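Local atomic coordinates of Non-fluorescent flavoprotein (Photobacterium phosphoreum, PDB entry 1FVP), a protein that binds two myristate-bearing FMN molecules per subunit as a homodimer of the bacterial luciferase family, a family generally assigned FMN-linked alkanal monooxygenase activity. Residues 39-44 / 219-224; 131-134 / 140-143; 146-151 / 200-205. All blocks are in the same frame, centred on the assembly; numbering follows the deposited sequence.

Contact 1 (39-44 / 219-224); sequences TSIYDV and NQVIKF. With FMA (6-(3-tetradecanoic acid) flavine mononucleotide), chain D.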
loop_
_atom_site.group_PDB
_atom_site.type_symbol
_atom_site.label_atom_id
_atom_site.label_comp_id
_atom_site.label_asym_id
_atom_site.label_seq_id
_atom_site.Cartn_x
_atom_site.Cartn_y
_atom_site.Cartn_z
ATOM N N THR A 39 15.761 -10.385 -9.083
ATOM C CA THR A 39 15.953 -10.502 -7.624
ATOM C C THR A 39 14.961 -11.479 -7.038
ATOM O O THR A 39 14.287 -12.215 -7.789
ATOM C CB THR A 39 15.851 -9.065 -6.985
ATOM O OG1 THR A 39 14.888 -8.360 -7.814
ATOM C CG2 THR A 39 17.167 -8.298 -6.971
ATOM N N SER A 40 14.849 -11.502 -5.736
ATOM C CA SER A 40 13.962 -12.360 -4.944
ATOM C C SER A 40 13.487 -11.539 -3.740
ATOM O O SER A 40 12.427 -10.930 -3.695
ATOM C CB SER A 40 14.666 -13.603 -4.436
ATOM O OG SER A 40 14.769 -14.619 -5.402
ATOM N N ILE A 41 14.366 -11.524 -2.773
ATOM C CA ILE A 41 14.259 -10.859 -1.492
ATOM C C ILE A 41 13.495 -9.562 -1.506
ATOM O O ILE A 41 12.974 -9.270 -0.392
ATOM C CB ILE A 41 15.673 -10.845 -0.812
ATOM C CG1 ILE A 41 16.568 -9.735 -1.375
ATOM C CG2 ILE A 41 16.336 -12.257 -0.971
ATOM C CD1 ILE A 41 17.815 -9.401 -0.511
ATOM N N TYR A 42 13.369 -8.818 -2.596
ATOM C CA TYR A 42 12.534 -7.577 -2.487
ATOM C C TYR A 42 11.095 -8.084 -2.610
ATOM O O TYR A 42 10.594 -8.350 -3.726
ATOM C CB TYR A 42 12.928 -6.478 -3.472
ATOM C CG TYR A 42 14.416 -6.181 -3.446
ATOM C CD1 TYR A 42 15.008 -5.502 -2.391
ATOM C CD2 TYR A 42 15.245 -6.634 -4.463
ATOM C CE1 TYR A 42 16.373 -5.268 -2.325
ATOM C CE2 TYR A 42 16.609 -6.414 -4.409
ATOM C CZ TYR A 42 17.169 -5.734 -3.354
ATOM O OH TYR A 42 18.523 -5.551 -3.377
ATOM N N ASP A 43 10.436 -8.263 -1.456
ATOM C CA ASP A 43 9.060 -8.804 -1.520
ATOM C C ASP A 43 7.918 -7.840 -1.319
ATOM O O ASP A 43 6.762 -8.336 -1.312
ATOM C CB ASP A 43 8.997 -10.146 -0.814
ATOM C CG ASP A 43 9.758 -10.320 0.468
ATOM O OD1 ASP A 43 9.593 -9.503 1.390
ATOM O OD2 ASP A 43 10.519 -11.309 0.578
ATOM N N VAL A 44 8.081 -6.544 -1.236
ATOM C CA VAL A 44 6.999 -5.554 -1.094
ATOM C C VAL A 44 7.524 -4.191 -1.582
ATOM O O VAL A 44 8.726 -3.888 -1.424
ATOM C CB VAL A 44 6.405 -5.487 0.306
ATOM C CG1 VAL A 44 6.088 -6.822 0.944
ATOM C CG2 VAL A 44 7.256 -4.677 1.288
ATOM N N ASN A 219 21.654 -11.824 -3.894
ATOM C CA ASN A 219 22.595 -12.950 -3.952
ATOM C C ASN A 219 23.383 -13.075 -2.648
ATOM O O ASN A 219 24.102 -14.051 -2.390
ATOM C CB ASN A 219 23.407 -12.786 -5.237
ATOM C CG ASN A 219 22.544 -12.983 -6.473
ATOM O OD1 ASN A 219 22.916 -13.762 -7.376
ATOM N ND2 ASN A 219 21.402 -12.310 -6.542
ATOM N N GLN A 220 23.195 -12.056 -1.827
ATOM C CA GLN A 220 23.802 -11.946 -0.513
ATOM C C GLN A 220 22.810 -12.513 0.516
ATOM O O GLN A 220 23.158 -13.502 1.185
ATOM C CB GLN A 220 24.204 -10.549 -0.057
ATOM C CG GLN A 220 25.205 -10.652 1.082
ATOM C CD GLN A 220 25.536 -9.325 1.697
ATOM O OE1 GLN A 220 24.857 -8.321 1.518
ATOM N NE2 GLN A 220 26.625 -9.344 2.459
ATOM N N VAL A 221 21.650 -11.898 0.619
ATOM C CA VAL A 221 20.641 -12.382 1.585
ATOM C C VAL A 221 20.271 -13.818 1.234
ATOM O O VAL A 221 20.393 -14.732 2.070
ATOM C CB VAL A 221 19.446 -11.430 1.630
ATOM C CG1 VAL A 221 18.359 -11.923 2.571
ATOM C CG2 VAL A 221 19.884 -10.026 1.986
ATOM N N ILE A 222 19.858 -14.033 0.002
ATOM C CA ILE A 222 19.474 -15.363 -0.468
ATOM C C ILE A 222 20.470 -16.388 0.058
ATOM O O ILE A 222 20.076 -17.549 0.233
ATOM C CB ILE A 222 19.284 -15.422 -2.015
ATOM C CG1 ILE A 222 18.342 -16.600 -2.353
ATOM C CG2 ILE A 222 20.612 -15.551 -2.800
ATOM C CD1 ILE A 222 16.879 -16.437 -1.843
ATOM N N LYS A 223 21.695 -15.969 0.299
ATOM C CA LYS A 223 22.769 -16.820 0.812
ATOM C C LYS A 223 22.792 -16.862 2.337
ATOM O O LYS A 223 22.624 -17.948 2.911
ATOM C CB LYS A 223 24.145 -16.406 0.313
ATOM C CG LYS A 223 25.048 -17.606 0.000
ATOM C CD LYS A 223 26.293 -17.141 -0.724
ATOM C CE LYS A 223 26.038 -16.250 -1.920
ATOM N NZ LYS A 223 25.766 -16.988 -3.179
ATOM N N PHE A 224 23.001 -15.720 2.957
ATOM C CA PHE A 224 23.031 -15.533 4.415
ATOM C C PHE A 224 21.904 -16.379 5.039
ATOM O O PHE A 224 22.100 -16.963 6.117
ATOM C CB PHE A 224 22.875 -14.074 4.836
ATOM C CG PHE A 224 22.566 -13.869 6.292
ATOM C CD1 PHE A 224 21.252 -13.927 6.763
ATOM C CD2 PHE A 224 23.603 -13.630 7.197
ATOM C CE1 PHE A 224 20.971 -13.749 8.102
ATOM C CE2 PHE A 224 23.339 -13.435 8.559
ATOM C CZ PHE A 224 22.009 -13.510 9.007
HETATM N N1 FMA D . 21.680 -10.186 12.495
HETATM C C2 FMA D . 20.532 -10.842 12.324
HETATM O O2 FMA D . 19.812 -11.287 13.137
HETATM N N3 FMA D . 20.041 -11.069 10.971
HETATM C C4 FMA D . 20.731 -10.630 9.900
HETATM O O4 FMA D . 20.287 -10.849 8.794
HETATM C C4A FMA D . 21.963 -9.934 10.106
HETATM N N5 FMA D . 22.712 -9.470 9.138
HETATM C C5A FMA D . 23.875 -8.813 9.268
HETATM C C6 FMA D . 24.604 -8.353 8.175
HETATM C C7 FMA D . 25.783 -7.691 8.413
HETATM C C7M FMA D . 26.688 -7.118 7.266
HETATM C C8 FMA D . 26.275 -7.476 9.753
HETATM C C8M FMA D . 27.553 -6.765 10.059
HETATM C C9 FMA D . 25.529 -7.950 10.811
HETATM C C9A FMA D . 24.345 -8.605 10.642
HETATM N N10 FMA D . 23.545 -9.098 11.665
HETATM C C10 FMA D . 22.394 -9.753 11.518
HETATM C C1B FMA D . 23.985 -8.903 13.117
HETATM C C2B FMA D . 22.794 -8.839 14.167
HETATM O O2B FMA D . 23.107 -7.648 14.867
HETATM C C3B FMA D . 22.816 -10.082 15.027
HETATM O "O3'" FMA D . 23.491 -11.123 14.397
HETATM C C4B FMA D . 21.446 -10.593 15.487
HETATM O "O4'" FMA D . 20.723 -9.550 16.234
HETATM C C5B FMA D . 21.609 -11.823 16.423
HETATM O "O5'" FMA D . 20.924 -11.434 17.758
HETATM P P FMA D . 21.505 -11.542 19.223
HETATM O O1P FMA D . 21.581 -13.102 19.372
HETATM O O2P FMA D . 22.813 -10.917 19.229
HETATM O O3P FMA D . 20.670 -10.832 20.064
HETATM C "C1'" FMA D . 24.481 -10.316 5.080
HETATM O "O1'" FMA D . 25.572 -9.676 4.830
HETATM O "O2'" FMA D . 24.282 -11.400 4.522
HETATM C "C2'" FMA D . 23.967 -10.059 6.458
HETATM C "C3'" FMA D . 24.042 -8.572 6.832
HETATM C "C4'" FMA D . 22.705 -7.953 6.560
HETATM C "C5'" FMA D . 22.446 -7.257 5.246
HETATM C "C6'" FMA D . 21.739 -5.933 5.398
HETATM C "C7'" FMA D . 20.922 -5.560 4.168
HETATM C "C8'" FMA D . 21.313 -4.327 3.469
HETATM C "C9'" FMA D . 20.652 -3.009 3.833
HETATM C C11 FMA D . 21.387 -1.809 3.320
HETATM C C12 FMA D . 22.047 -1.781 1.990
HETATM C C13 FMA D . 22.656 -0.515 1.487
HETATM C C14 FMA D . 23.253 -0.541 0.117
HETATM C C15 FMA D . 24.078 -1.757 -0.195
#
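Ile41 and Val221 meet through their methyl groups. Ile41 CD1 lies 3.3 Å from Val221 CG2 and also reaches Val221 CB, and the two side chains meet at a slant. Ile41 CG1 sits between its backbone N and carbonyl carbon (chi1 80°), and chi2 of 164° extends the chain, which brings CD1 to Val221. The second branch, Ile41 CG2, reaches the backbone of Ile222, 4.1 Å from its N. Ile222 adds a looser contact: its CD1 lies 4.3 Å from Ile41 CG2 and 4.4 Å from Ser40 CB. No hydrogen bond crosses between the two segments.

The helix also carries part of the ligand site. In Gln220, chi1 of -161° sets CG opposite the backbone N, and the chain is extended beyond it. This carries NE2 to within 2.6 Å of O1' of the fatty-acid carboxylate of FMA. Phe224 CB lies 3.0 Å from the other carboxylate oxygen, O2', and the ring meets flavin O4 obliquely. Around the contact, Tyr6 of strand 6-11 touches both Ile41 and Val221, and Tyr42 OH is hydrogen-bonded to Met214 O.

The chemistry is thus divided along helix 207-227. Aliphatic groups join it to the loop leading into strand 42-48, while Gln220 and Phe224 serve the flavin and the carboxylate end of its myristate.

Contact 2 (131-134 / 140-143); sequences HVNV and VAKE. With FMA (6-(3-tetradecanoic acid) flavine mononucleotide), chain D.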
loop_
_atom_site.group_PDB
_atom_site.type_symbol
_atom_site.label_atom_id
_atom_site.label_comp_id
_atom_site.label_asym_id
_atom_site.label_seq_id
_atom_site.Cartn_x
_atom_site.Cartn_y
_atom_site.Cartn_z
ATOM N N HIS A 131 16.912 5.681 2.149
ATOM C CA HIS A 131 17.257 6.202 0.842
ATOM C C HIS A 131 18.658 5.787 0.424
ATOM O O HIS A 131 19.526 6.682 0.438
ATOM C CB HIS A 131 17.246 7.770 0.822
ATOM C CG HIS A 131 16.199 8.249 -0.115
ATOM N ND1 HIS A 131 15.130 9.043 0.172
ATOM C CD2 HIS A 131 16.093 7.938 -1.439
ATOM C CE1 HIS A 131 14.422 9.217 -0.943
ATOM N NE2 HIS A 131 14.965 8.555 -1.926
ATOM N N VAL A 132 18.922 4.555 0.078
ATOM C CA VAL A 132 20.267 4.125 -0.346
ATOM C C VAL A 132 20.781 4.840 -1.593
ATOM O O VAL A 132 20.028 5.303 -2.478
ATOM C CB VAL A 132 20.229 2.597 -0.580
ATOM C CG1 VAL A 132 21.367 2.066 -1.418
ATOM C CG2 VAL A 132 20.203 1.867 0.753
ATOM N N ASN A 133 22.101 4.891 -1.668
ATOM C CA ASN A 133 22.843 5.486 -2.805
ATOM C C ASN A 133 24.284 4.991 -2.648
ATOM O O ASN A 133 24.959 5.604 -1.832
ATOM C CB ASN A 133 22.742 6.993 -2.877
ATOM C CG ASN A 133 23.561 7.569 -4.008
ATOM O OD1 ASN A 133 24.655 7.081 -4.244
ATOM N ND2 ASN A 133 23.070 8.571 -4.722
ATOM N N VAL A 134 24.650 3.985 -3.395
ATOM C CA VAL A 134 25.989 3.391 -3.304
ATOM C C VAL A 134 26.938 3.772 -4.422
ATOM O O VAL A 134 26.689 3.448 -5.597
ATOM C CB VAL A 134 25.790 1.852 -3.206
ATOM C CG1 VAL A 134 26.929 1.015 -3.765
ATOM C CG2 VAL A 134 25.494 1.435 -1.776
ATOM N N VAL A 140 30.523 11.373 -4.199
ATOM C CA VAL A 140 29.667 11.601 -5.389
ATOM C C VAL A 140 28.243 11.231 -4.977
ATOM O O VAL A 140 27.266 11.946 -5.240
ATOM C CB VAL A 140 30.314 10.873 -6.566
ATOM C CG1 VAL A 140 29.462 10.736 -7.808
ATOM C CG2 VAL A 140 31.655 11.496 -6.913
ATOM N N ALA A 141 28.165 10.121 -4.272
ATOM C CA ALA A 141 26.989 9.475 -3.714
ATOM C C ALA A 141 26.136 10.385 -2.829
ATOM O O ALA A 141 24.903 10.343 -2.917
ATOM C CB ALA A 141 27.440 8.261 -2.898
ATOM N N LYS A 142 26.810 11.143 -2.002
ATOM C CA LYS A 142 26.241 12.102 -1.073
ATOM C C LYS A 142 25.790 13.380 -1.773
ATOM O O LYS A 142 24.804 14.034 -1.386
ATOM C CB LYS A 142 27.264 12.476 -0.004
ATOM C CG LYS A 142 27.341 11.480 1.153
ATOM C CD LYS A 142 28.032 12.049 2.373
ATOM C CE LYS A 142 27.664 13.496 2.655
ATOM N NZ LYS A 142 28.295 13.971 3.922
ATOM N N GLU A 143 26.547 13.760 -2.802
ATOM C CA GLU A 143 26.175 14.977 -3.543
ATOM C C GLU A 143 25.097 14.577 -4.542
ATOM O O GLU A 143 24.535 15.487 -5.159
ATOM C CB GLU A 143 27.273 15.773 -4.213
ATOM C CG GLU A 143 28.042 16.801 -3.378
ATOM C CD GLU A 143 28.877 16.320 -2.223
ATOM O OE1 GLU A 143 30.039 15.928 -2.212
ATOM O OE2 GLU A 143 28.252 16.360 -1.126
HETATM N N1 FMA D . 21.680 -10.186 12.495
HETATM C C2 FMA D . 20.532 -10.842 12.324
HETATM O O2 FMA D . 19.812 -11.287 13.137
HETATM N N3 FMA D . 20.041 -11.069 10.971
HETATM C C4 FMA D . 20.731 -10.630 9.900
HETATM O O4 FMA D . 20.287 -10.849 8.794
HETATM C C4A FMA D . 21.963 -9.934 10.106
HETATM N N5 FMA D . 22.712 -9.470 9.138
HETATM C C5A FMA D . 23.875 -8.813 9.268
HETATM C C6 FMA D . 24.604 -8.353 8.175
HETATM C C7 FMA D . 25.783 -7.691 8.413
HETATM C C7M FMA D . 26.688 -7.118 7.266
HETATM C C8 FMA D . 26.275 -7.476 9.753
HETATM C C8M FMA D . 27.553 -6.765 10.059
HETATM C C9 FMA D . 25.529 -7.950 10.811
HETATM C C9A FMA D . 24.345 -8.605 10.642
HETATM N N10 FMA D . 23.545 -9.098 11.665
HETATM C C10 FMA D . 22.394 -9.753 11.518
HETATM C C1B FMA D . 23.985 -8.903 13.117
HETATM C C2B FMA D . 22.794 -8.839 14.167
HETATM O O2B FMA D . 23.107 -7.648 14.867
HETATM C C3B FMA D . 22.816 -10.082 15.027
HETATM O "O3'" FMA D . 23.491 -11.123 14.397
HETATM C C4B FMA D . 21.446 -10.593 15.487
HETATM O "O4'" FMA D . 20.723 -9.550 16.234
HETATM C C5B FMA D . 21.609 -11.823 16.423
HETATM O "O5'" FMA D . 20.924 -11.434 17.758
HETATM P P FMA D . 21.505 -11.542 19.223
HETATM O O1P FMA D . 21.581 -13.102 19.372
HETATM O O2P FMA D . 22.813 -10.917 19.229
HETATM O O3P FMA D . 20.670 -10.832 20.064
HETATM C "C1'" FMA D . 24.481 -10.316 5.080
HETATM O "O1'" FMA D . 25.572 -9.676 4.830
HETATM O "O2'" FMA D . 24.282 -11.400 4.522
HETATM C "C2'" FMA D . 23.967 -10.059 6.458
HETATM C "C3'" FMA D . 24.042 -8.572 6.832
HETATM C "C4'" FMA D . 22.705 -7.953 6.560
HETATM C "C5'" FMA D . 22.446 -7.257 5.246
HETATM C "C6'" FMA D . 21.739 -5.933 5.398
HETATM C "C7'" FMA D . 20.922 -5.560 4.168
HETATM C "C8'" FMA D . 21.313 -4.327 3.469
HETATM C "C9'" FMA D . 20.652 -3.009 3.833
HETATM C C11 FMA D . 21.387 -1.809 3.320
HETATM C C12 FMA D . 22.047 -1.781 1.990
HETATM C C13 FMA D . 22.656 -0.515 1.487
HETATM C C14 FMA D . 23.253 -0.541 0.117
HETATM C C15 FMA D . 24.078 -1.757 -0.195
#
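The polar approach is between Asn133 and Ala141. A chi1 of 177° turns the Asn133 amide away from the backbone N and carries it across to the helix. Its ND2 comes within 3.1 Å of Ala141 O, but the angle is poor and this is not a hydrogen bond. Both residues are buried.

The van der Waals part involves the other end of the same amide. Asn133 OD1 lies 3.3 Å from Ala141 CB and close to Ala141 CA. The methyl also approaches the strand backbone, 3.8 Å from Asn133 O. The Asn133 side chain also touches Glu144 on the next turn of the helix.

Apolar contacts with the bound FMA are made by Val132 and Val134. Val132 CG2 lies 3.5 Å from FMA C13, and Val132 CG1 lies 3.6 Å from C14. Val134 CG2 is likewise 3.5 Å from C14. These methyls line the methyl end of the tetradecanoic acid chain.

The segments are the end of strand 126-134 and the first turns of helix 138-155, joined by a short loop. This is a beta-alpha unit whose strand lines the pocket for the fatty-acid chain with Val132 and Val134, in a fold related to the luciferase barrel.

Contact 3 (146-151 / 200-205); sequences KLYIEN and CFESMQ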
loop_
_atom_site.group_PDB
_atom_site.type_symbol
_atom_site.label_atom_id
_atom_site.label_comp_id
_atom_site.label_asym_id
_atom_site.label_seq_id
_atom_site.Cartn_x
_atom_site.Cartn_y
_atom_site.Cartn_z
ATOM N N LYS A 146 21.749 14.401 -2.244
ATOM C CA LYS A 146 21.439 15.774 -1.820
ATOM C C LYS A 146 20.710 16.528 -2.931
ATOM O O LYS A 146 20.506 17.754 -2.866
ATOM C CB LYS A 146 22.636 16.582 -1.349
ATOM C CG LYS A 146 22.281 17.889 -0.642
ATOM C CD LYS A 146 23.493 18.682 -0.199
ATOM C CE LYS A 146 24.275 17.993 0.904
ATOM N NZ LYS A 146 25.327 18.867 1.484
ATOM N N LEU A 147 20.322 15.765 -3.935
ATOM C CA LEU A 147 19.589 16.304 -5.077
ATOM C C LEU A 147 18.204 15.682 -5.102
ATOM O O LEU A 147 17.239 16.330 -5.548
ATOM C CB LEU A 147 20.434 16.187 -6.340
ATOM C CG LEU A 147 20.777 17.556 -6.946
ATOM C CD1 LEU A 147 22.054 18.087 -6.328
ATOM C CD2 LEU A 147 20.903 17.420 -8.455
ATOM N N TYR A 148 18.112 14.456 -4.606
ATOM C CA TYR A 148 16.807 13.757 -4.555
ATOM C C TYR A 148 15.925 14.427 -3.494
ATOM O O TYR A 148 14.700 14.532 -3.644
ATOM C CB TYR A 148 16.997 12.269 -4.279
ATOM C CG TYR A 148 15.821 11.431 -4.714
ATOM C CD1 TYR A 148 15.646 11.168 -6.077
ATOM C CD2 TYR A 148 14.893 10.909 -3.815
ATOM C CE1 TYR A 148 14.577 10.392 -6.522
ATOM C CE2 TYR A 148 13.820 10.130 -4.248
ATOM C CZ TYR A 148 13.658 9.873 -5.602
ATOM O OH TYR A 148 12.612 9.115 -6.053
ATOM N N ILE A 149 16.571 14.886 -2.432
ATOM C CA ILE A 149 16.015 15.574 -1.288
ATOM C C ILE A 149 15.799 17.076 -1.527
ATOM O O ILE A 149 14.674 17.570 -1.413
ATOM C CB ILE A 149 16.913 15.483 0.003
ATOM C CG1 ILE A 149 17.560 14.118 0.169
ATOM C CG2 ILE A 149 16.053 15.937 1.217
ATOM C CD1 ILE A 149 16.639 12.952 0.591
ATOM N N GLU A 150 16.880 17.778 -1.819
ATOM C CA GLU A 150 16.820 19.220 -2.064
ATOM C C GLU A 150 15.619 19.602 -2.919
ATOM O O GLU A 150 15.139 20.750 -2.815
ATOM C CB GLU A 150 18.077 19.827 -2.676
ATOM C CG GLU A 150 18.825 20.833 -1.812
ATOM C CD GLU A 150 20.243 21.133 -2.185
ATOM O OE1 GLU A 150 21.149 20.324 -2.048
ATOM O OE2 GLU A 150 20.358 22.300 -2.625
ATOM N N ASN A 151 15.166 18.669 -3.735
ATOM C CA ASN A 151 13.985 18.907 -4.586
ATOM C C ASN A 151 12.743 18.653 -3.711
ATOM O O ASN A 151 11.827 19.484 -3.683
ATOM C CB ASN A 151 13.999 18.039 -5.838
ATOM C CG ASN A 151 14.930 18.629 -6.876
ATOM O OD1 ASN A 151 15.879 17.960 -7.274
ATOM N ND2 ASN A 151 14.639 19.874 -7.245
ATOM N N CYS A 200 14.824 2.881 -0.565
ATOM C CA CYS A 200 14.707 3.558 -1.859
ATOM C C CYS A 200 16.040 3.636 -2.583
ATOM O O CYS A 200 16.901 4.358 -2.038
ATOM C CB CYS A 200 14.250 5.014 -1.645
ATOM S SG CYS A 200 13.923 5.908 -3.196
ATOM N N PHE A 201 16.216 3.009 -3.722
ATOM C CA PHE A 201 17.513 3.111 -4.432
ATOM C C PHE A 201 17.322 4.077 -5.605
ATOM O O PHE A 201 17.958 3.863 -6.650
ATOM C CB PHE A 201 17.987 1.790 -4.966
ATOM C CG PHE A 201 18.217 0.576 -4.151
ATOM C CD1 PHE A 201 19.356 0.471 -3.358
ATOM C CD2 PHE A 201 17.338 -0.505 -4.205
ATOM C CE1 PHE A 201 19.607 -0.651 -2.586
ATOM C CE2 PHE A 201 17.554 -1.653 -3.452
ATOM C CZ PHE A 201 18.701 -1.711 -2.643
ATOM N N GLU A 202 16.475 5.064 -5.466
ATOM C CA GLU A 202 16.174 5.981 -6.560
ATOM C C GLU A 202 16.989 7.246 -6.599
ATOM O O GLU A 202 16.617 8.128 -7.412
ATOM C CB GLU A 202 14.722 6.459 -6.572
ATOM C CG GLU A 202 13.523 5.587 -6.812
ATOM C CD GLU A 202 13.701 4.507 -7.836
ATOM O OE1 GLU A 202 14.191 3.412 -7.621
ATOM O OE2 GLU A 202 13.266 4.873 -8.944
ATOM N N SER A 203 17.995 7.384 -5.776
ATOM C CA SER A 203 18.753 8.672 -5.873
ATOM C C SER A 203 19.762 8.408 -6.979
ATOM O O SER A 203 20.197 9.326 -7.668
ATOM C CB SER A 203 19.332 9.047 -4.547
ATOM O OG SER A 203 19.356 7.933 -3.651
ATOM N N MET A 204 20.060 7.141 -7.134
ATOM C CA MET A 204 20.981 6.488 -8.041
ATOM C C MET A 204 20.581 6.541 -9.513
ATOM O O MET A 204 19.798 5.703 -9.984
ATOM C CB MET A 204 21.167 4.997 -7.709
ATOM C CG MET A 204 21.810 4.785 -6.364
ATOM S SD MET A 204 22.629 3.167 -6.480
ATOM C CE MET A 204 21.421 2.086 -5.727
ATOM N N GLN A 205 21.214 7.490 -10.168
ATOM C CA GLN A 205 21.006 7.760 -11.583
ATOM C C GLN A 205 21.580 6.679 -12.488
ATOM O O GLN A 205 20.883 6.274 -13.433
ATOM C CB GLN A 205 21.540 9.128 -12.022
ATOM C CG GLN A 205 20.727 10.335 -11.581
ATOM C CD GLN A 205 21.392 11.637 -11.982
ATOM O OE1 GLN A 205 21.918 11.793 -13.092
ATOM N NE2 GLN A 205 21.388 12.611 -11.069
#
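Tyr148 carries this contact from helix 138-155, packing on the loop 200-205. That loop lies between strand 195-199 and helix 207-227, so the tyrosine joins the helix to the chain between these two elements. One turn earlier in the sequence order, Lys146 NZ forms a salt bridge with Asp166 OD1.

At Tyr148 the first torsion (chi1 -158°) places CG beside the carbonyl carbon, and this swings the ring out over the loop. Backbone atoms of the loop, Ser203 N and Glu202 C, lie over one ring face. Glu202 O sits on that same face, above the CE1 side, 3.2 Å from CE1. At the far end, Tyr148 OH lies 3.4 Å from Glu202 CB and 3.7 Å from Glu202 CG. The two side chains run side by side and point the same way, with the ring and the carboxylate planes 79° apart. Nearer the helix, Tyr148 CB rests 4.0 Å from Ser203 CB.

Cys200 SG comes to the same face, displaced toward CE2. It is 4.4 Å from Tyr148 CE2 and 5.2 Å from the ring centroid, an oblique sulfur-aromatic contact. The same sulfur accepts a hydrogen bond from Glu202 N (3.5 Å), a bond within the loop. The ring of His131 also meets the Tyr148 ring, with planes at about 70°. The Tyr148 side chain is about 6 Å from a bound FMA.

Glu202 bends at chi2, and its carboxylate leads away from the ring. Glu202 OE1 is hydrogen-bonded to Thr31 OG1, with a long, weak ion pair to Lys210 NZ. The contact across the segments is therefore one of an aromatic ring with backbone, aliphatic carbon and sulfur, and no hydrogen bond links the two segments.

Contacts 2 and 3 are neighbours, with centres 8 Å apart, and both use helix 138-155. They touch where Val132 O meets Ser203 OG and where Val132 CG1 meets Phe201 CD1. Contact 1 lies farther off, 21 Å from contact 2 and 23 Å from contact 3 between centres. It touches contact 3 through Tyr42 OH and Phe201 CZ. Along the chain, contact 2 closes before contact 3 opens, and both are nested inside the loop closed by contact 1. Contacts 1 and 2 reach the same sheet and the same FMA, whose flavin end lies by contact 1 and whose hydrocarbon tail ends at contact 2.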